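PDB 6RJ1: Mgp-operon protein 3 from Mycoplasma pneumoniae, which takes part in cell adhesion as the membrane-associated P40/P90 adhesin, and probably recognises sugars on host cells. Local coordinates for residues A[501-504]-A[505-509]; A[525-528]-A[529-532]; A[934-937]-A[938-941]. All coordinates share one frame; numbering follows the deposited sequence.

Contact 1: residues A[501-504]-A[505-509]; sequences GTDK and QKQFV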
loop_
_atom_site.group_PDB
_atom_site.type_symbol
_atom_site.label_atom_id
_atom_site.label_comp_id
_atom_site.label_asym_id
_atom_site.label_seq_id
_atom_site.Cartn_x
_atom_site.Cartn_y
_atom_site.Cartn_z
ATOM N N GLY A 501 3.190 13.707 -10.607
ATOM C CA GLY A 501 3.027 15.134 -10.376
ATOM C C GLY A 501 3.881 15.936 -11.325
ATOM O O GLY A 501 3.388 16.834 -12.007
ATOM N N THR A 502 5.184 15.619 -11.348
ATOM C CA THR A 502 6.195 16.228 -12.217
ATOM C C THR A 502 7.010 15.097 -12.845
ATOM O O THR A 502 7.017 13.979 -12.315
ATOM C CB THR A 502 7.107 17.212 -11.435
ATOM O OG1 THR A 502 7.708 16.547 -10.323
ATOM C CG2 THR A 502 6.377 18.458 -10.962
ATOM N N ASP A 503 7.715 15.383 -13.958
ATOM C CA ASP A 503 8.570 14.387 -14.605
ATOM C C ASP A 503 9.751 14.037 -13.693
ATOM O O ASP A 503 10.199 12.885 -13.674
ATOM C CB ASP A 503 9.059 14.862 -15.982
ATOM C CG ASP A 503 9.794 13.788 -16.774
ATOM O OD1 ASP A 503 9.224 12.671 -16.946
ATOM O OD2 ASP A 503 10.936 14.061 -17.224
ATOM N N LYS A 504 10.207 15.027 -12.898
ATOM C CA LYS A 504 11.275 14.855 -11.932
ATOM C C LYS A 504 10.835 13.871 -10.839
ATOM O O LYS A 504 11.620 13.005 -10.448
ATOM C CB LYS A 504 11.691 16.215 -11.338
ATOM C CG LYS A 504 13.159 16.279 -10.909
ATOM C CD LYS A 504 14.140 16.386 -12.093
ATOM C CE LYS A 504 14.656 17.784 -12.342
ATOM N NZ LYS A 504 13.646 18.649 -12.991
ATOM N N GLN A 505 9.560 13.956 -10.408
ATOM C CA GLN A 505 9.007 13.067 -9.392
ATOM C C GLN A 505 8.955 11.608 -9.845
ATOM O O GLN A 505 9.178 10.714 -9.021
ATOM C CB GLN A 505 7.652 13.563 -8.889
ATOM C CG GLN A 505 7.794 14.551 -7.736
ATOM C CD GLN A 505 6.491 15.215 -7.398
ATOM O OE1 GLN A 505 5.994 16.066 -8.140
ATOM N NE2 GLN A 505 5.922 14.850 -6.258
ATOM N N LYS A 506 8.723 11.373 -11.160
ATOM C CA LYS A 506 8.727 10.032 -11.757
ATOM C C LYS A 506 10.171 9.516 -11.743
ATOM O O LYS A 506 10.419 8.399 -11.277
ATOM C CB LYS A 506 8.188 10.073 -13.198
ATOM C CG LYS A 506 7.961 8.688 -13.816
ATOM C CD LYS A 506 7.246 8.743 -15.176
ATOM C CE LYS A 506 8.181 8.922 -16.344
ATOM N NZ LYS A 506 7.433 8.992 -17.628
ATOM N N GLN A 507 11.116 10.369 -12.226
ATOM C CA GLN A 507 12.559 10.118 -12.307
ATOM C C GLN A 507 13.105 9.650 -10.962
ATOM O O GLN A 507 13.840 8.671 -10.928
ATOM C CB GLN A 507 13.311 11.373 -12.774
ATOM C CG GLN A 507 13.168 11.685 -14.258
ATOM C CD GLN A 507 13.771 13.028 -14.619
ATOM O OE1 GLN A 507 14.863 13.397 -14.182
ATOM N NE2 GLN A 507 13.076 13.790 -15.439
ATOM N N PHE A 508 12.690 10.305 -9.854
ATOM C CA PHE A 508 13.096 9.937 -8.498
ATOM C C PHE A 508 12.756 8.484 -8.165
ATOM O O PHE A 508 13.624 7.761 -7.686
ATOM C CB PHE A 508 12.457 10.876 -7.461
ATOM C CG PHE A 508 13.328 12.052 -7.099
ATOM C CD1 PHE A 508 14.386 11.907 -6.212
ATOM C CD2 PHE A 508 13.094 13.308 -7.651
ATOM C CE1 PHE A 508 15.190 12.994 -5.877
ATOM C CE2 PHE A 508 13.919 14.392 -7.333
ATOM C CZ PHE A 508 14.973 14.221 -6.467
ATOM N N VAL A 509 11.516 8.060 -8.449
ATOM C CA VAL A 509 11.026 6.708 -8.172
ATOM C C VAL A 509 11.737 5.703 -9.070
ATOM O O VAL A 509 12.307 4.732 -8.565
ATOM C CB VAL A 509 9.475 6.611 -8.279
ATOM C CG1 VAL A 509 8.976 5.185 -8.049
ATOM C CG2 VAL A 509 8.793 7.584 -7.316
#

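Contact 2: residues A[525-528]-A[529-532]; sequences NSNL and KAQG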
loop_
_atom_site.group_PDB
_atom_site.type_symbol
_atom_site.label_atom_id
_atom_site.label_comp_id
_atom_site.label_asym_id
_atom_site.label_seq_id
_atom_site.Cartn_x
_atom_site.Cartn_y
_atom_site.Cartn_z
ATOM N N ASN A 525 21.587 -8.352 -14.775
ATOM C CA ASN A 525 21.213 -6.995 -14.381
ATOM C C ASN A 525 19.743 -6.895 -14.806
ATOM O O ASN A 525 19.383 -6.216 -15.767
ATOM C CB ASN A 525 22.101 -5.956 -15.085
ATOM C CG ASN A 525 21.833 -4.527 -14.675
ATOM O OD1 ASN A 525 21.834 -4.179 -13.495
ATOM N ND2 ASN A 525 21.607 -3.663 -15.649
ATOM N N SER A 526 18.903 -7.643 -14.084
ATOM C CA SER A 526 17.484 -7.866 -14.321
ATOM C C SER A 526 16.518 -6.847 -13.699
ATOM O O SER A 526 15.326 -6.964 -13.965
ATOM C CB SER A 526 17.115 -9.276 -13.872
ATOM O OG SER A 526 17.613 -9.557 -12.572
ATOM N N ASN A 527 16.998 -5.837 -12.927
ATOM C CA ASN A 527 16.144 -4.803 -12.302
ATOM C C ASN A 527 15.162 -4.135 -13.278
ATOM O O ASN A 527 15.468 -4.030 -14.473
ATOM C CB ASN A 527 16.992 -3.733 -11.624
ATOM C CG ASN A 527 17.765 -2.861 -12.591
ATOM O OD1 ASN A 527 17.217 -1.957 -13.233
ATOM N ND2 ASN A 527 19.057 -3.097 -12.700
ATOM N N LEU A 528 14.020 -3.637 -12.755
ATOM C CA LEU A 528 12.955 -2.987 -13.522
ATOM C C LEU A 528 13.392 -1.822 -14.419
ATOM O O LEU A 528 12.857 -1.699 -15.528
ATOM C CB LEU A 528 11.825 -2.522 -12.606
ATOM C CG LEU A 528 10.992 -3.622 -11.946
ATOM C CD1 LEU A 528 10.610 -3.236 -10.558
ATOM C CD2 LEU A 528 9.782 -3.980 -12.762
ATOM N N LYS A 529 14.337 -0.967 -13.961
ATOM C CA LYS A 529 14.792 0.178 -14.768
ATOM C C LYS A 529 15.479 -0.263 -16.059
ATOM O O LYS A 529 15.179 0.278 -17.136
ATOM C CB LYS A 529 15.685 1.139 -13.971
ATOM C CG LYS A 529 15.698 2.541 -14.564
ATOM C CD LYS A 529 16.858 3.366 -14.075
ATOM C CE LYS A 529 16.815 4.732 -14.693
ATOM N NZ LYS A 529 17.959 5.565 -14.260
ATOM N N ALA A 530 16.370 -1.268 -15.950
ATOM C CA ALA A 530 17.112 -1.851 -17.070
ATOM C C ALA A 530 16.163 -2.504 -18.077
ATOM O O ALA A 530 16.481 -2.542 -19.268
ATOM C CB ALA A 530 18.106 -2.878 -16.554
ATOM N N GLN A 531 14.994 -3.002 -17.603
ATOM C CA GLN A 531 13.991 -3.659 -18.453
ATOM C C GLN A 531 12.963 -2.676 -19.043
ATOM O O GLN A 531 12.089 -3.079 -19.818
ATOM C CB GLN A 531 13.303 -4.817 -17.702
ATOM C CG GLN A 531 14.261 -5.791 -17.009
ATOM C CD GLN A 531 15.363 -6.315 -17.893
ATOM O OE1 GLN A 531 15.118 -6.881 -18.960
ATOM N NE2 GLN A 531 16.605 -6.132 -17.462
ATOM N N GLY A 532 13.096 -1.399 -18.688
ATOM C CA GLY A 532 12.232 -0.327 -19.164
ATOM C C GLY A 532 10.855 -0.356 -18.545
ATOM O O GLY A 532 9.893 0.108 -19.156
#

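Contact 3: residues A[934-937]-A[938-941]; sequences PLSD and EFSA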
loop_
_atom_site.group_PDB
_atom_site.type_symbol
_atom_site.label_atom_id
_atom_site.label_comp_id
_atom_site.label_asym_id
_atom_site.label_seq_id
_atom_site.Cartn_x
_atom_site.Cartn_y
_atom_site.Cartn_z
ATOM N N PRO A 934 -28.760 3.121 8.454
ATOM C CA PRO A 934 -29.154 4.539 8.490
ATOM C C PRO A 934 -30.664 4.647 8.263
ATOM O O PRO A 934 -31.127 4.762 7.124
ATOM C CB PRO A 934 -28.323 5.185 7.371
ATOM C CG PRO A 934 -27.849 4.075 6.527
ATOM C CD PRO A 934 -28.229 2.750 7.131
ATOM N N LEU A 935 -31.433 4.546 9.367
ATOM C CA LEU A 935 -32.898 4.578 9.379
ATOM C C LEU A 935 -33.495 5.850 8.779
ATOM O O LEU A 935 -34.585 5.804 8.204
ATOM C CB LEU A 935 -33.440 4.375 10.801
ATOM C CG LEU A 935 -33.103 3.070 11.515
ATOM C CD1 LEU A 935 -33.533 3.148 12.966
ATOM C CD2 LEU A 935 -33.765 1.874 10.843
ATOM N N SER A 936 -32.789 6.984 8.947
ATOM C CA SER A 936 -33.151 8.309 8.441
ATOM C C SER A 936 -31.970 9.270 8.607
ATOM O O SER A 936 -30.915 8.882 9.128
ATOM C CB SER A 936 -34.395 8.855 9.151
ATOM O OG SER A 936 -34.143 9.194 10.506
ATOM N N ASP A 937 -32.159 10.528 8.174
ATOM C CA ASP A 937 -31.174 11.598 8.296
ATOM C C ASP A 937 -30.915 11.900 9.779
ATOM O O ASP A 937 -29.799 12.287 10.145
ATOM C CB ASP A 937 -31.677 12.865 7.566
ATOM C CG ASP A 937 -33.011 13.428 8.055
ATOM O OD1 ASP A 937 -34.001 12.658 8.112
ATOM O OD2 ASP A 937 -33.069 14.642 8.356
ATOM N N GLU A 938 -31.958 11.694 10.620
ATOM C CA GLU A 938 -31.960 11.948 12.058
ATOM C C GLU A 938 -31.621 10.729 12.921
ATOM O O GLU A 938 -31.154 10.919 14.037
ATOM C CB GLU A 938 -33.315 12.525 12.507
ATOM C CG GLU A 938 -33.702 13.841 11.851
ATOM C CD GLU A 938 -34.679 14.709 12.625
ATOM O OE1 GLU A 938 -35.613 14.160 13.257
ATOM O OE2 GLU A 938 -34.512 15.950 12.587
ATOM N N PHE A 939 -31.900 9.498 12.459
ATOM C CA PHE A 939 -31.659 8.308 13.284
ATOM C C PHE A 939 -30.923 7.163 12.607
ATOM O O PHE A 939 -31.073 6.940 11.404
ATOM C CB PHE A 939 -32.979 7.777 13.856
ATOM C CG PHE A 939 -33.680 8.672 14.844
ATOM C CD1 PHE A 939 -34.637 9.590 14.422
ATOM C CD2 PHE A 939 -33.435 8.554 16.207
ATOM C CE1 PHE A 939 -35.325 10.387 15.344
ATOM C CE2 PHE A 939 -34.118 9.359 17.128
ATOM C CZ PHE A 939 -35.055 10.270 16.690
ATOM N N SER A 940 -30.174 6.398 13.414
ATOM C CA SER A 940 -29.440 5.223 12.975
ATOM C C SER A 940 -29.568 4.102 13.997
ATOM O O SER A 940 -29.664 4.364 15.197
ATOM C CB SER A 940 -27.978 5.559 12.707
ATOM O OG SER A 940 -27.878 6.476 11.631
ATOM N N ALA A 941 -29.614 2.853 13.510
ATOM C CA ALA A 941 -29.732 1.655 14.338
ATOM C C ALA A 941 -28.440 0.853 14.301
ATOM O O ALA A 941 -27.841 0.690 13.239
ATOM C CB ALA A 941 -30.887 0.799 13.865
#

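Contact 1: residues A[501-504]-A[505-509]
T502 and Q505 bond to each other twice at the start of helix 503-511; one of the two bonds, from Q505 N to T502 OG1 at 3.2 Å, is the N-cap. The hydroxyl of T502, turned between its own backbone N and carbonyl carbon (chi1 56°), faces the helix to accept it. The Q505 side chain runs back past it and brings its amide oxygen within reach, and T502 OG1 donates to Q505 OE1 at 2.8 Å, in the carbonyl plane and on a lone pair.

One position further along, D503 and Q507 cross with carboxylate and amide planes 71° apart. Q507 NE2 meets D503 OD2 at 2.8 Å from well above the carboxylate plane, whereas OD2 lies almost in the plane of the amide. D503 OD1 is 4.1 Å from K506 NZ, beyond a salt bridge; that amine has a long, weak ion pair with E497. K504 CG lies 4.1 Å from F508 CE2, while K504 O sits at the edge of the ring, near its plane; R689 makes a cation-pi contact with the same ring.

Q505 is buried against Y591 and V595, so the threonine hydroxyl satisfies an enclosed amide oxygen while closing the helix start. The negative charge of D503 in the first turn probably suits the helix dipole.

Contact 2: residues A[525-528]-A[529-532]
N527 reaches forward over its own chain to A530. A530 N donates to N527 OD1 at 2.9 Å along a nearly straight path (164° at the hydrogen), although A530 N stands above the plane of the N527 carbonyl, on no lone pair. With chi1 at 69°, CG of N527 sits between the backbone N and the carbonyl carbon, which holds the carboxamide over the turn that follows.

Among backbone bonds, Q531 N is held weakly, by N527 O and L528 O, each 3.3 Å away; a type I beta turn from K529 to G532 is closed by G532 N donating to K529 O at 3.1 Å.

In van der Waals contact, the methyl of A530 lies 3.7 Å from N525 ND2, and Q531, bent at chi2, lays CG over the carbonyls behind it, 3.3 Å from N527 O and 3.4 Å from S526 O.

Hydrogen bonds to other parts of the chain tie the loop to its surroundings. N525 OD1 accepts from I650 N and N527 ND2 donates to I650 O, while ND2 of both asparagines reaches F515 O. S526 OG pairs with D163, Q531 OE1 with S156 N and K529 NZ with N511 OD1. An asparagine bonding to the N-H three residues on, ahead of a type I turn, resembles the N-cap of a helix, here within the connection between helix 503-511 and strand 538-546.

Contact 3: residues A[934-937]-A[938-941]
P934 and S940 sit across from each other at the base of the connecting loop of a beta hairpin, the tight connection between antiparallel strands 928-933 and 939-945. P934 CA lies 3.9 Å from S940 OG, a loose touch just past the end of strand 928-933.

L935 supplies the apolar part. Its CD1 rests 3.7 Å from the methyl CB of A941, and L935 CB comes 3.5 Å from F939 O. Beyond the hairpin, L935 also packs on I955 of strand 952-959 and, together with A941, on T21.

S936 carries the polar load. Its backbone N donates to F939 O at 3.0 Å, and its chi1 of 70° folds the hydroxyl inward over the bend. There OG accepts a weak bond from E938 N, the ST-turn pairing, and a firmer one from F939 N.

D937 forms the bend with E938. The two side chains run alongside each other in the same direction, their carboxylate planes 23° apart; D937 OD2 and E938 OE2, 4.7 Å from one another, would probably repel mildly at this exposed tip. The backbones of E938 and S940 bond to N958 and Y956 of the neighbouring strand 952-959. Closing the bend, S936 OG lies 3.0 Å from F939 N and also at the edge of the F939 ring, near its plane.

Read from the N terminus, the three contacts come strictly in series; each is local, and none nests in or crosses another. Contact 1 opens helix 503-511 soon after strand 496-498 and sets it beside helix 591-595. Contact 2 follows in the long connection to strand 538-546, fastening it to helix 157-163 and strand 650-654; it also reaches back to the end of helix 503-511. Their centres are 18 Å apart, both within the MgpC adhesin range. Contact 3 lies far off, its centre 55 Å from that of contact 2 and across the chain's centre, closing a hairpin in the four-stranded antiparallel sheet near the C terminus.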